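Local coordinates for hypothetical protein MJ1247 (Methanocaldococcus jannaschii, PDB 1JEO) that catalyses the isomerization between 3-hexulose 6-phosphate and fructose 6-phosphate as a member of the SIS family of phosphosugar-binding proteins, at residues I130-K135 against L151-L156. Numbering follows the deposited sequence.
Sequences IPLEVK and LIFLDL
Phe153 reaches out from helix 144-164 to meet two aliphatic side chains, Ile130 and Leu132, its ring oblique to both, at the point where the chain leaves strand 128-130. With CG anti to the backbone N (chi1 172°), the ring projects off the helix, and its far end, CZ, comes within 4.1 Å of Ile130 CG2. That methyl is the short branch of the isoleucine, and the two side chains cross at about a right angle. The second apolar touch lies nearer the helix: one methyl of Leu132, CD1, sits 4.3 Å from Phe153 CB, the root of the aromatic side chain. Between them, the two residues thus meet the phenylalanine at both its base and its tip. The backbones stay well apart, the closest CA atoms, those of Leu132 and Phe153, being 9.1 Å from each other, and no hydrogen bond links the two segments.

Polar ties lie elsewhere. Backbone hydrogen bonds to Ala114 and Val116 hold Ile130 in the outermost strand of the parallel sheet within this chain, and Leu132 keeps one to Val116 just past the strand's end. Phe20 touches Ile130 and Leu132 and meets the Phe153 ring with planes at about 40°, while Leu17 adds to the packing on Leu132 and Phe153. Helix 144-164 also carries Glu147, the inferred proton acceptor, whose side chain lies about 9 Å from that of Leu132.

All three contacting residues are buried, and the contact is purely apolar: dispersion and the exclusion of water join the end of strand 128-130 and the loop that follows it to the helix, fixing position by shape and burial, with no directional bond.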
ATOM      1  N   ILE A 130      -1.550  -8.130   4.231  1.00 18.67           N
ATOM      2  CA  ILE A 130      -2.906  -7.592   4.118  1.00 18.92           C
ATOM      3  C   ILE A 130      -3.531  -8.101   2.802  1.00 19.43           C
ATOM      4  O   ILE A 130      -3.317  -7.508   1.740  1.00 19.38           O
ATOM      5  CB  ILE A 130      -2.935  -6.020   4.189  1.00 19.43           C
ATOM      6  CG1 ILE A 130      -2.276  -5.526   5.488  1.00 18.82           C
ATOM      7  CG2 ILE A 130      -4.391  -5.509   4.112  1.00 19.08           C
ATOM      8  CD1 ILE A 130      -2.195  -4.004   5.645  1.00 18.48           C
ATOM      9  N   PRO A 131      -4.277  -9.232   2.850  1.00 21.43           N
ATOM     10  CA  PRO A 131      -4.909  -9.778   1.641  1.00 22.24           C
ATOM     11  C   PRO A 131      -6.189  -9.025   1.267  1.00 22.77           C
ATOM     12  O   PRO A 131      -6.989  -8.681   2.137  1.00 23.09           O
ATOM     13  CB  PRO A 131      -5.248 -11.223   2.043  1.00 27.93           C
ATOM     14  CG  PRO A 131      -4.421 -11.484   3.276  1.00 27.58           C
ATOM     15  CD  PRO A 131      -4.468 -10.168   3.974  1.00 27.47           C
ATOM     16  N   LEU A 132      -6.328  -8.695  -0.016  1.00 18.57           N
ATOM     17  CA  LEU A 132      -7.518  -8.022  -0.528  1.00 19.48           C
ATOM     18  C   LEU A 132      -8.089  -8.994  -1.555  1.00 20.50           C
ATOM     19  O   LEU A 132      -7.814  -8.903  -2.759  1.00 20.33           O
ATOM     20  CB  LEU A 132      -7.183  -6.650  -1.148  1.00 16.67           C
ATOM     21  CG  LEU A 132      -6.626  -5.541  -0.240  1.00 16.35           C
ATOM     22  CD1 LEU A 132      -6.251  -4.348  -1.072  1.00 16.65           C
ATOM     23  CD2 LEU A 132      -7.619  -5.136   0.835  1.00 16.16           C
ATOM     24  N   GLU A 133      -8.817  -9.981  -1.030  1.00 30.17           N
ATOM     25  CA  GLU A 133      -9.440 -11.046  -1.819  1.00 31.35           C
ATOM     26  C   GLU A 133     -10.699 -10.563  -2.527  1.00 31.91           C
ATOM     27  O   GLU A 133     -11.808 -10.592  -1.981  1.00 32.13           O
ATOM     28  CB  GLU A 133      -9.719 -12.258  -0.925  1.00 47.28           C
ATOM     29  CG  GLU A 133      -8.453 -12.848  -0.312  1.00 47.71           C
ATOM     30  CD  GLU A 133      -8.730 -13.736   0.885  1.00 48.26           C
ATOM     31  OE1 GLU A 133      -9.069 -13.196   1.962  1.00 48.29           O
ATOM     32  OE2 GLU A 133      -8.599 -14.971   0.749  1.00 48.20           O
ATOM     33  N   VAL A 134     -10.484 -10.083  -3.747  1.00 18.60           N
ATOM     34  CA  VAL A 134     -11.535  -9.544  -4.602  1.00 19.28           C
ATOM     35  C   VAL A 134     -12.020 -10.511  -5.674  1.00 19.81           C
ATOM     36  O   VAL A 134     -11.328 -11.472  -6.016  1.00 19.79           O
ATOM     37  CB  VAL A 134     -11.072  -8.236  -5.273  1.00 23.06           C
ATOM     38  CG1 VAL A 134     -10.948  -7.146  -4.229  1.00 22.89           C
ATOM     39  CG2 VAL A 134      -9.749  -8.439  -5.997  1.00 22.91           C
ATOM     40  N   LYS A 135     -13.191 -10.205  -6.228  1.00 22.46           N
ATOM     41  CA  LYS A 135     -13.809 -11.009  -7.276  1.00 23.16           C
ATOM     42  C   LYS A 135     -13.294 -10.571  -8.652  1.00 23.29           C
ATOM     43  O   LYS A 135     -13.257  -9.376  -8.965  1.00 23.42           O
ATOM     44  CB  LYS A 135     -15.337 -10.870  -7.208  1.00 86.30           C
ATOM     45  CG  LYS A 135     -16.128 -12.081  -7.701  1.00 86.98           C
ATOM     46  CD  LYS A 135     -16.088 -13.231  -6.698  1.00 87.70           C
ATOM     47  CE  LYS A 135     -16.876 -14.432  -7.197  1.00 88.03           C
ATOM     48  NZ  LYS A 135     -16.841 -15.558  -6.223  1.00 88.28           N
ATOM     49  N   LEU A 151      -6.140   0.798  -4.505  1.00 14.13           N
ATOM     50  CA  LEU A 151      -6.057   2.267  -4.574  1.00 14.86           C
ATOM     51  C   LEU A 151      -7.033   2.873  -3.570  1.00 15.17           C
ATOM     52  O   LEU A 151      -6.655   3.753  -2.792  1.00 14.84           O
ATOM     53  CB  LEU A 151      -6.380   2.800  -5.981  1.00 16.97           C
ATOM     54  CG  LEU A 151      -6.386   4.330  -6.193  1.00 17.26           C
ATOM     55  CD1 LEU A 151      -5.003   4.925  -5.939  1.00 17.14           C
ATOM     56  CD2 LEU A 151      -6.860   4.677  -7.600  1.00 17.30           C
ATOM     57  N   ILE A 152      -8.258   2.344  -3.558  1.00 15.22           N
ATOM     58  CA  ILE A 152      -9.301   2.811  -2.645  1.00 15.96           C
ATOM     59  C   ILE A 152      -8.913   2.541  -1.185  1.00 16.12           C
ATOM     60  O   ILE A 152      -9.013   3.445  -0.360  1.00 16.06           O
ATOM     61  CB  ILE A 152     -10.697   2.246  -3.048  1.00 18.43           C
ATOM     62  CG1 ILE A 152     -11.095   2.872  -4.391  1.00 18.55           C
ATOM     63  CG2 ILE A 152     -11.765   2.578  -1.986  1.00 18.60           C
ATOM     64  CD1 ILE A 152     -12.270   2.238  -5.101  1.00 19.32           C
ATOM     65  N   PHE A 153      -8.350   1.358  -0.913  1.00 16.71           N
ATOM     66  CA  PHE A 153      -7.892   0.975   0.434  1.00 16.42           C
ATOM     67  C   PHE A 153      -6.797   1.934   0.912  1.00 16.42           C
ATOM     68  O   PHE A 153      -6.850   2.429   2.039  1.00 16.37           O
ATOM     69  CB  PHE A 153      -7.360  -0.478   0.444  1.00 18.29           C
ATOM     70  CG  PHE A 153      -6.689  -0.891   1.744  1.00 18.20           C
ATOM     71  CD1 PHE A 153      -7.439  -1.027   2.935  1.00 18.21           C
ATOM     72  CD2 PHE A 153      -5.295  -1.104   1.789  1.00 18.03           C
ATOM     73  CE1 PHE A 153      -6.805  -1.363   4.157  1.00 18.04           C
ATOM     74  CE2 PHE A 153      -4.644  -1.442   3.007  1.00 18.12           C
ATOM     75  CZ  PHE A 153      -5.400  -1.571   4.195  1.00 18.05           C
ATOM     76  N   LEU A 154      -5.818   2.183   0.042  1.00 13.58           N
ATOM     77  CA  LEU A 154      -4.700   3.067   0.356  1.00 13.96           C
ATOM     78  C   LEU A 154      -5.103   4.520   0.583  1.00 14.10           C
ATOM     79  O   LEU A 154      -4.482   5.210   1.384  1.00 14.08           O
ATOM     80  CB  LEU A 154      -3.586   2.931  -0.686  1.00 16.03           C
ATOM     81  CG  LEU A 154      -2.868   1.575  -0.625  1.00 15.96           C
ATOM     82  CD1 LEU A 154      -1.969   1.425  -1.826  1.00 15.86           C
ATOM     83  CD2 LEU A 154      -2.098   1.391   0.676  1.00 15.92           C
ATOM     84  N   ASP A 155      -6.181   4.950  -0.074  1.00 13.12           N
ATOM     85  CA  ASP A 155      -6.705   6.306   0.111  1.00 13.69           C
ATOM     86  C   ASP A 155      -7.478   6.366   1.430  1.00 13.68           C
ATOM     87  O   ASP A 155      -7.518   7.413   2.074  1.00 13.95           O
ATOM     88  CB  ASP A 155      -7.592   6.734  -1.060  1.00 14.25           C
ATOM     89  CG  ASP A 155      -6.794   7.070  -2.323  1.00 15.06           C
ATOM     90  OD1 ASP A 155      -5.623   7.497  -2.225  1.00 15.54           O
ATOM     91  OD2 ASP A 155      -7.359   6.932  -3.424  1.00 15.64           O
ATOM     92  N   LEU A 156      -8.041   5.225   1.848  1.00 16.65           N
ATOM     93  CA  LEU A 156      -8.769   5.125   3.121  1.00 16.61           C
ATOM     94  C   LEU A 156      -7.774   5.112   4.289  1.00 16.28           C
ATOM     95  O   LEU A 156      -8.097   5.584   5.378  1.00 16.57           O
ATOM     96  CB  LEU A 156      -9.674   3.883   3.178  1.00 19.19           C
ATOM     97  CG  LEU A 156     -10.893   3.770   2.251  1.00 19.28           C
ATOM     98  CD1 LEU A 156     -11.589   2.446   2.490  1.00 19.66           C
ATOM     99  CD2 LEU A 156     -11.855   4.915   2.459  1.00 19.64           C
TER